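Local coordinates for protein nucleoside diphosphate kinase (Aquifex aeolicus, PDB 3ZTP) that probably transfers the gamma phosphate of ATP to nucleoside diphosphates by a ping-pong mechanism, through a phosphorylated active-site intermediate, at residues I9-A14 and E65-G70; M39-P44 and S69-A74. One frame throughout, in Å; residues are numbered along the deposited sequence.

Contact 1: residues I9-A14 and E65-G70; sequences IVKPDA and EFMSSG. With SO4 (sulfate ion), chain D.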
loop_
_atom_site.group_PDB
_atom_site.type_symbol
_atom_site.label_atom_id
_atom_site.label_comp_id
_atom_site.label_asym_id
_atom_site.label_seq_id
_atom_site.Cartn_x
_atom_site.Cartn_y
_atom_site.Cartn_z
ATOM N N ILE A 9 -11.930 11.465 -7.134
ATOM C CA ILE A 9 -11.066 11.975 -6.054
ATOM C C ILE A 9 -11.807 13.104 -5.366
ATOM O O ILE A 9 -12.195 14.076 -6.019
ATOM C CB ILE A 9 -9.707 12.492 -6.543
ATOM C CG1 ILE A 9 -9.013 11.413 -7.366
ATOM C CG2 ILE A 9 -8.875 12.879 -5.340
ATOM C CD1 ILE A 9 -7.694 11.894 -7.997
ATOM N N VAL A 10 -11.978 12.977 -4.052
ATOM C CA VAL A 10 -12.543 14.054 -3.232
ATOM C C VAL A 10 -11.402 14.998 -2.917
ATOM O O VAL A 10 -10.390 14.583 -2.325
ATOM C CB VAL A 10 -13.210 13.499 -1.975
ATOM C CG1 VAL A 10 -13.745 14.620 -1.082
ATOM C CG2 VAL A 10 -14.320 12.527 -2.368
ATOM N N LYS A 11 -11.530 16.236 -3.367
ATOM C CA LYS A 11 -10.438 17.197 -3.368
ATOM C C LYS A 11 -10.308 17.873 -2.005
ATOM O O LYS A 11 -11.189 17.772 -1.141
ATOM C CB LYS A 11 -10.655 18.230 -4.475
ATOM C CG LYS A 11 -10.765 17.653 -5.859
ATOM C CD LYS A 11 -10.892 18.734 -6.931
ATOM C CE LYS A 11 -10.790 18.202 -8.341
ATOM N NZ LYS A 11 -11.022 19.234 -9.364
ATOM N N PRO A 12 -9.194 18.575 -1.780
ATOM C CA PRO A 12 -8.974 19.093 -0.429
ATOM C C PRO A 12 -10.026 20.097 0.049
ATOM O O PRO A 12 -10.221 20.235 1.268
ATOM C CB PRO A 12 -7.569 19.714 -0.509
ATOM C CG PRO A 12 -6.899 18.941 -1.565
ATOM C CD PRO A 12 -7.978 18.704 -2.606
ATOM N N ASP A 13 -10.663 20.827 -0.865
ATOM C CA ASP A 13 -11.737 21.733 -0.455
ATOM C C ASP A 13 -12.891 20.977 0.199
ATOM O O ASP A 13 -13.372 21.380 1.264
ATOM C CB ASP A 13 -12.221 22.610 -1.607
ATOM C CG ASP A 13 -12.700 21.820 -2.818
ATOM O OD1 ASP A 13 -12.190 20.712 -3.094
ATOM O OD2 ASP A 13 -13.599 22.337 -3.519
ATOM N N ALA A 14 -13.352 19.910 -0.435
ATOM C CA ALA A 14 -14.450 19.129 0.114
ATOM C C ALA A 14 -14.013 18.377 1.359
ATOM O O ALA A 14 -14.807 18.189 2.284
ATOM C CB ALA A 14 -14.996 18.167 -0.958
ATOM N N GLU A 65 -0.618 22.530 -7.166
ATOM C CA GLU A 65 -0.450 22.964 -5.782
ATOM C C GLU A 65 -1.687 22.597 -4.943
ATOM O O GLU A 65 -1.575 22.039 -3.857
ATOM C CB GLU A 65 -0.208 24.485 -5.705
ATOM C CG GLU A 65 -0.115 24.993 -4.274
ATOM C CD GLU A 65 0.108 26.495 -4.166
ATOM O OE1 GLU A 65 -0.523 27.251 -4.932
ATOM O OE2 GLU A 65 0.901 26.913 -3.291
ATOM N N PHE A 66 -2.870 22.901 -5.470
ATOM C CA PHE A 66 -4.109 22.614 -4.758
ATOM C C PHE A 66 -4.242 21.123 -4.463
ATOM O O PHE A 66 -4.545 20.715 -3.339
ATOM C CB PHE A 66 -5.286 23.108 -5.599
ATOM C CG PHE A 66 -6.640 22.715 -5.068
ATOM C CD1 PHE A 66 -6.996 22.968 -3.751
ATOM C CD2 PHE A 66 -7.562 22.122 -5.904
ATOM C CE1 PHE A 66 -8.261 22.614 -3.284
ATOM C CE2 PHE A 66 -8.826 21.796 -5.444
ATOM C CZ PHE A 66 -9.159 22.021 -4.148
ATOM N N MET A 67 -4.017 20.311 -5.481
ATOM C CA MET A 67 -4.220 18.879 -5.347
ATOM C C MET A 67 -3.170 18.172 -4.493
ATOM O O MET A 67 -3.347 17.000 -4.128
ATOM C CB MET A 67 -4.379 18.220 -6.727
ATOM C CG MET A 67 -5.717 18.565 -7.391
ATOM S SD MET A 67 -7.169 18.031 -6.443
ATOM C CE MET A 67 -7.023 16.244 -6.612
ATOM N N SER A 68 -2.088 18.880 -4.189
ATOM C CA SER A 68 -1.048 18.378 -3.296
ATOM C C SER A 68 -1.033 19.142 -1.974
ATOM O O SER A 68 -0.094 18.980 -1.197
ATOM C CB SER A 68 0.337 18.437 -3.968
ATOM O OG SER A 68 0.694 19.747 -4.387
ATOM N N SER A 69 -2.051 19.959 -1.701
ATOM C CA SER A 69 -2.055 20.856 -0.538
ATOM C C SER A 69 -2.555 20.220 0.740
ATOM O O SER A 69 -2.444 20.796 1.810
ATOM C CB SER A 69 -2.882 22.118 -0.821
ATOM O OG SER A 69 -4.255 21.804 -0.941
ATOM N N GLY A 70 -3.107 19.021 0.625
ATOM C CA GLY A 70 -3.612 18.301 1.776
ATOM C C GLY A 70 -4.060 16.936 1.307
ATOM O O GLY A 70 -4.063 16.664 0.111
HETATM S S SO4 D . -10.221 17.787 -12.137
HETATM O O1 SO4 D . -11.649 17.851 -11.849
HETATM O O2 SO4 D . -10.008 16.966 -13.328
HETATM O O3 SO4 D . -9.661 19.100 -12.448
HETATM O O4 SO4 D . -9.507 17.273 -11.000
#
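P12 and K11 pack against F66 and M67 in a mainly apolar contact beside the active site. It joins the junction of strand 3-10 and helix 12-17 to the C-terminal part of helix 60-67 and the loop after it. P12 CD lies over one face of the F66 ring, 4.2 Å from its centroid, in a CH-pi contact displaced toward the rim. CG of F66 is anti to its backbone N (chi1 172°), which swings the ring out to P12. D13 OD1 meets the ring at its edge, 3.5 Å from F66 CZ, with the carboxylate turned 71° from the ring plane. D13 OD2 is hydrogen-bonded to A118 N. M67 curls back at chi2 and chi3, bringing M67 SD 3.7 Å from K11 CG and M67 CE to I9 CG2. S69 OG and S69 N both donate to F66 O. K11 is extended beyond CG. K11 NZ makes weak bonds to sulfate O1 (2.9 Å) and O4 (3.0 Å) and a hydrogen bond to N117. The sulfate, probably from the crystallisation liquor, is also hydrogen-bonded to Y51 and H120, the predicted phosphohistidine. M67 and F66 thus flank the K11 stem, whose ammonium reaches an anion, consistent with predicted ATP binding.

Contact 2: residues M39-P44 and S69-A74; sequences MFRFTP and SGPVVA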
loop_
_atom_site.group_PDB
_atom_site.type_symbol
_atom_site.label_atom_id
_atom_site.label_comp_id
_atom_site.label_asym_id
_atom_site.label_seq_id
_atom_site.Cartn_x
_atom_site.Cartn_y
_atom_site.Cartn_z
ATOM N N MET A 39 -7.324 7.100 1.420
ATOM C CA MET A 39 -6.822 8.448 1.686
ATOM C C MET A 39 -5.321 8.455 1.469
ATOM O O MET A 39 -4.626 7.569 1.950
ATOM C CB MET A 39 -7.150 8.843 3.123
ATOM C CG MET A 39 -6.604 10.190 3.491
ATOM S SD MET A 39 -7.141 10.699 5.139
ATOM C CE MET A 39 -8.837 10.934 4.854
ATOM N N PHE A 40 -4.816 9.446 0.745
ATOM C CA PHE A 40 -3.404 9.572 0.476
ATOM C C PHE A 40 -3.111 11.045 0.246
ATOM O O PHE A 40 -4.028 11.878 0.242
ATOM C CB PHE A 40 -2.989 8.707 -0.736
ATOM C CG PHE A 40 -3.572 9.174 -2.018
ATOM C CD1 PHE A 40 -4.875 8.853 -2.351
ATOM C CD2 PHE A 40 -2.837 9.996 -2.885
ATOM C CE1 PHE A 40 -5.453 9.332 -3.526
ATOM C CE2 PHE A 40 -3.412 10.443 -4.085
ATOM C CZ PHE A 40 -4.721 10.119 -4.379
ATOM N N ARG A 41 -1.840 11.372 0.064
ATOM C CA ARG A 41 -1.438 12.741 -0.230
ATOM C C ARG A 41 -0.566 12.738 -1.476
ATOM O O ARG A 41 0.502 12.109 -1.502
ATOM C CB ARG A 41 -0.681 13.320 0.945
ATOM C CG ARG A 41 -0.057 14.667 0.629
ATOM C CD ARG A 41 -0.584 15.706 1.521
ATOM N NE ARG A 41 -0.039 17.027 1.223
ATOM C CZ ARG A 41 0.109 17.958 2.142
ATOM N NH1 ARG A 41 -0.253 17.713 3.398
ATOM N NH2 ARG A 41 0.589 19.139 1.798
ATOM N N PHE A 42 -1.014 13.397 -2.530
ATOM C CA PHE A 42 -0.167 13.616 -3.697
ATOM C C PHE A 42 1.022 14.492 -3.301
ATOM O O PHE A 42 0.832 15.565 -2.702
ATOM C CB PHE A 42 -0.912 14.432 -4.767
ATOM C CG PHE A 42 -1.850 13.668 -5.652
ATOM C CD1 PHE A 42 -1.396 12.701 -6.533
ATOM C CD2 PHE A 42 -3.192 13.995 -5.672
ATOM C CE1 PHE A 42 -2.251 12.055 -7.393
ATOM C CE2 PHE A 42 -4.058 13.339 -6.537
ATOM C CZ PHE A 42 -3.589 12.366 -7.398
ATOM N N THR A 43 2.225 14.062 -3.678
ATOM C CA THR A 43 3.324 15.028 -3.794
ATOM C C THR A 43 3.039 15.934 -4.993
ATOM O O THR A 43 2.262 15.583 -5.867
ATOM C CB THR A 43 4.660 14.331 -4.052
ATOM O OG1 THR A 43 4.573 13.650 -5.306
ATOM C CG2 THR A 43 4.963 13.331 -2.955
ATOM N N PRO A 44 3.669 17.107 -5.052
ATOM C CA PRO A 44 3.482 17.930 -6.241
ATOM C C PRO A 44 3.870 17.191 -7.525
ATOM O O PRO A 44 3.188 17.317 -8.543
ATOM C CB PRO A 44 4.395 19.140 -5.962
ATOM C CG PRO A 44 4.391 19.262 -4.465
ATOM C CD PRO A 44 4.400 17.816 -3.991
ATOM N N SER A 69 -2.051 19.959 -1.701
ATOM C CA SER A 69 -2.055 20.856 -0.538
ATOM C C SER A 69 -2.555 20.220 0.740
ATOM O O SER A 69 -2.444 20.796 1.810
ATOM C CB SER A 69 -2.882 22.118 -0.821
ATOM O OG SER A 69 -4.255 21.804 -0.941
ATOM N N GLY A 70 -3.107 19.021 0.625
ATOM C CA GLY A 70 -3.612 18.301 1.776
ATOM C C GLY A 70 -4.060 16.936 1.307
ATOM O O GLY A 70 -4.063 16.664 0.111
ATOM N N PRO A 71 -4.428 16.071 2.240
ATOM C CA PRO A 71 -4.845 14.740 1.799
ATOM C C PRO A 71 -6.119 14.758 0.950
ATOM O O PRO A 71 -6.972 15.672 1.053
ATOM C CB PRO A 71 -5.089 13.975 3.098
ATOM C CG PRO A 71 -4.905 14.938 4.221
ATOM C CD PRO A 71 -4.396 16.235 3.701
ATOM N N VAL A 72 -6.253 13.739 0.111
ATOM C CA VAL A 72 -7.434 13.507 -0.695
ATOM C C VAL A 72 -7.879 12.085 -0.499
ATOM O O VAL A 72 -7.152 11.263 0.076
ATOM C CB VAL A 72 -7.176 13.776 -2.199
ATOM C CG1 VAL A 72 -6.853 15.254 -2.445
ATOM C CG2 VAL A 72 -6.027 12.948 -2.753
ATOM N N VAL A 73 -9.078 11.776 -0.962
ATOM C CA VAL A 73 -9.577 10.405 -0.944
ATOM C C VAL A 73 -10.009 10.032 -2.333
ATOM O O VAL A 73 -10.817 10.715 -2.965
ATOM C CB VAL A 73 -10.756 10.241 0.024
ATOM C CG1 VAL A 73 -11.427 8.884 -0.165
ATOM C CG2 VAL A 73 -10.266 10.414 1.471
ATOM N N ALA A 74 -9.496 8.920 -2.830
ATOM C CA ALA A 74 -9.915 8.382 -4.117
ATOM C C ALA A 74 -10.731 7.112 -3.938
ATOM O O ALA A 74 -10.545 6.368 -2.964
ATOM C CB ALA A 74 -8.687 8.081 -4.996
HETATM O O HOH W 1 -3.171 15.199 -2.080
#
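F40 and V72 form the centre of an antiparallel strand pairing at the end of strand 33-40 and the start of strand 72-78. They are a hydrogen-bonded pair: F40 N donates to V72 O at 3.0 Å, and V72 N to F40 O at 2.9 Å. The second bond is nearly straight, with 169° at the hydrogen. M39 and V73 are the adjacent non-hydrogen-bonded pair.

The tight part is the face that carries F40 and V72. CG2 of V72 sits over one face of the F40 ring, 3.8 Å from the centroid, in a CH-pi contact. A74 CB lies at the edge of that ring, 3.8 Å from F40 CE1. F40 also turns an edge to F42, with F40 CE2 over the centre of the F42 ring. On the other face, M39 bends at chi3 and brings M39 CE 3.7 Å from V73 CG2.

Beyond R41 and P71 the two chains separate, and the contact becomes looser. One water accepts from F42 N and donates to G70 O, bridging the gap. The exposed R41 lays a guanidinium face over the S69-G70 peptide, with G70 N 3.6 Å above its plane. NH2 of R41 is hydrogen-bonded to S68 O.

I135 of helix 125-135 covers F40, F42 and A74, while I9 of strand 3-10 adjoins V72 and A74. L139 of a third subunit packs on F40. M15 of helix 12-17 meets M39 and V73 on the other face. There I34 and L37 of a second subunit also pack, so this pairing lies at a subunit interface.

Contacts 1 and 2 lie side by side, their centres about 6 Å apart, and share S69 and G70. Along the chain, 9-14 comes first, then 39-44, and then the continuous run 65-74, which serves both. This run leaves helix 60-67 and enters strand 72-78. That strand lies between strands 3-10 and 33-40 in the antiparallel sheet, so 9-14 and 39-44 hold the ends of the strands on its two sides. V10 N and V73 O, 2.8 Å apart, probably form a hydrogen bond between the two contacts. The same run thus passes close to the anion site and then joins the sheet where a second subunit packs.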